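Local coordinates for sensor protein (Rhodopseudomonas palustris, PDB 2OOL), which is the chromophore-binding part of a bacteriophytochrome that senses light through biliverdin and probably signals as a histidine kinase, at residues 126-131 with 248-253. Sequence-based numbering, arbitrary orientation.
Sequences DSIVIL and NPRLGG
The turn at D126 and S127, which leads into strand 128-134 of the PAS domain, packs against loop 248-253, in sequence part of the GAF domain, through one amide hydrogen bond and one isoleucine-proline contact. The segment before this loop supplies strand 241-244 to the PAS sheet, and the loop then packs on the hairpin turn between strands 114-125 and 128-134, an exchange consistent with the knot known from phytochromes. N248 carries the contact. With CG anti to the backbone N (chi1 174°), its amide extends toward the turn, and ND2 donates to D126 O at 3.0 Å. The bond is nearly straight (173°); ND2 meets D126 O on a lone pair, in the carbonyl plane, and the oxygen in turn lies in the plane of the N248 amide. A water bridges further, accepting from N248 ND2 at 2.8 Å and donating to D126 OD2 at 3.0 Å. The other end of the amide is fixed within its own loop: OD1 accepts from R250 N, closing an Asx turn, and, from above the carbonyl plane, from L251 N at 2.9 Å, which widens it into an Asx motif. Beside the amide, I128 CG2 sits 3.5 Å from N248 OD1 and 3.7 Å from P249 CD. L251 CD1 approaches D126 O at 3.5 Å, while R250 brings its CG to 3.4 Å from S127 O before its chain bends away. With an alanine here instead of N248, D126 O and the bridging water would probably lose their shared amide donor, and R250 N and L251 N their common acceptor. Two of the four bonds at this buried carboxamide thus hold loop 248-253, and the other two reach D126, directly and through water.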
loop_
_atom_site.group_PDB
_atom_site.type_symbol
_atom_site.label_atom_id
_atom_site.label_comp_id
_atom_site.label_asym_id
_atom_site.label_seq_id
_atom_site.Cartn_x
_atom_site.Cartn_y
_atom_site.Cartn_z
ATOM N N ASP A 126 11.888 4.348 -28.192
ATOM C CA ASP A 126 12.567 4.205 -29.503
ATOM C C ASP A 126 11.966 3.250 -30.470
ATOM O O ASP A 126 12.662 2.507 -31.194
ATOM C CB ASP A 126 14.039 3.861 -29.310
ATOM C CG ASP A 126 14.845 5.063 -28.775
ATOM O OD1 ASP A 126 14.234 6.090 -28.405
ATOM O OD2 ASP A 126 16.097 5.010 -28.817
ATOM N N SER A 127 10.651 3.310 -30.564
ATOM C CA SER A 127 9.942 2.566 -31.571
ATOM C C SER A 127 10.047 1.068 -31.344
ATOM O O SER A 127 9.704 0.279 -32.224
ATOM C CB SER A 127 10.433 3.005 -32.999
ATOM O OG SER A 127 10.847 4.391 -32.917
ATOM N N ILE A 128 10.489 0.651 -30.146
ATOM C CA ILE A 128 10.582 -0.786 -29.828
ATOM C C ILE A 128 10.033 -1.136 -28.462
ATOM O O ILE A 128 9.837 -0.271 -27.630
ATOM C CB ILE A 128 12.053 -1.322 -29.942
ATOM C CG1 ILE A 128 12.993 -0.573 -29.002
ATOM C CG2 ILE A 128 12.547 -1.257 -31.415
ATOM C CD1 ILE A 128 14.240 -1.309 -28.681
ATOM N N VAL A 129 9.878 -2.433 -28.203
ATOM C CA VAL A 129 9.324 -2.938 -26.952
ATOM C C VAL A 129 10.357 -3.801 -26.314
ATOM O O VAL A 129 10.889 -4.672 -26.965
ATOM C CB VAL A 129 8.069 -3.807 -27.225
ATOM C CG1 VAL A 129 7.515 -4.364 -25.927
ATOM C CG2 VAL A 129 7.013 -2.988 -28.001
ATOM N N ILE A 130 10.639 -3.542 -25.038
ATOM C CA ILE A 130 11.637 -4.245 -24.284
ATOM C C ILE A 130 10.853 -4.959 -23.178
ATOM O O ILE A 130 10.060 -4.329 -22.493
ATOM C CB ILE A 130 12.673 -3.284 -23.691
ATOM C CG1 ILE A 130 13.555 -2.657 -24.785
ATOM C CG2 ILE A 130 13.543 -3.977 -22.608
ATOM C CD1 ILE A 130 14.656 -1.690 -24.318
ATOM N N LEU A 131 11.033 -6.272 -23.072
ATOM C CA LEU A 131 10.470 -7.061 -21.979
ATOM C C LEU A 131 11.593 -7.515 -21.064
ATOM O O LEU A 131 12.589 -8.052 -21.525
ATOM C CB LEU A 131 9.720 -8.261 -22.529
ATOM C CG LEU A 131 9.229 -9.311 -21.488
ATOM C CD1 LEU A 131 8.134 -8.742 -20.574
ATOM C CD2 LEU A 131 8.742 -10.552 -22.152
ATOM N N ASN A 248 18.982 -1.659 -32.360
ATOM C CA ASN A 248 17.573 -1.370 -32.373
ATOM C C ASN A 248 17.072 -1.751 -33.775
ATOM O O ASN A 248 17.599 -1.268 -34.772
ATOM C CB ASN A 248 17.359 0.093 -32.015
ATOM C CG ASN A 248 15.925 0.526 -32.146
ATOM O OD1 ASN A 248 15.244 0.155 -33.098
ATOM N ND2 ASN A 248 15.453 1.341 -31.197
ATOM N N PRO A 249 16.109 -2.692 -33.858
ATOM C CA PRO A 249 15.717 -3.204 -35.186
ATOM C C PRO A 249 14.939 -2.198 -36.013
ATOM O O PRO A 249 14.924 -2.307 -37.258
ATOM C CB PRO A 249 14.836 -4.420 -34.844
ATOM C CG PRO A 249 14.229 -4.056 -33.568
ATOM C CD PRO A 249 15.318 -3.339 -32.788
ATOM N N ARG A 250 14.271 -1.241 -35.377
ATOM C CA ARG A 250 13.505 -0.258 -36.172
ATOM C C ARG A 250 14.388 0.935 -36.626
ATOM O O ARG A 250 14.290 1.363 -37.743
ATOM C CB ARG A 250 12.301 0.258 -35.361
ATOM C CG ARG A 250 11.158 -0.751 -35.139
ATOM C CD ARG A 250 10.651 -1.349 -36.422
ATOM N NE ARG A 250 11.065 -2.748 -36.567
ATOM C CZ ARG A 250 11.302 -3.384 -37.725
ATOM N NH1 ARG A 250 11.232 -2.750 -38.903
ATOM N NH2 ARG A 250 11.651 -4.671 -37.691
ATOM N N LEU A 251 15.247 1.456 -35.721
ATOM C CA LEU A 251 15.968 2.711 -35.963
ATOM C C LEU A 251 17.444 2.549 -36.269
ATOM O O LEU A 251 18.012 3.451 -36.921
ATOM C CB LEU A 251 15.822 3.648 -34.805
ATOM C CG LEU A 251 14.387 3.936 -34.366
ATOM C CD1 LEU A 251 14.475 4.748 -33.104
ATOM C CD2 LEU A 251 13.496 4.642 -35.424
ATOM N N GLY A 252 18.048 1.403 -35.924
ATOM C CA GLY A 252 19.483 1.243 -36.093
ATOM C C GLY A 252 20.050 1.761 -34.798
ATOM O O GLY A 252 19.300 2.253 -33.909
ATOM N N GLY A 253 21.361 1.595 -34.653
ATOM C CA GLY A 253 22.059 2.020 -33.518
ATOM C C GLY A 253 21.904 1.047 -32.363
ATOM O O GLY A 253 21.143 0.100 -32.456
HETATM O O HOH W 1 16.951 2.154 -28.934
#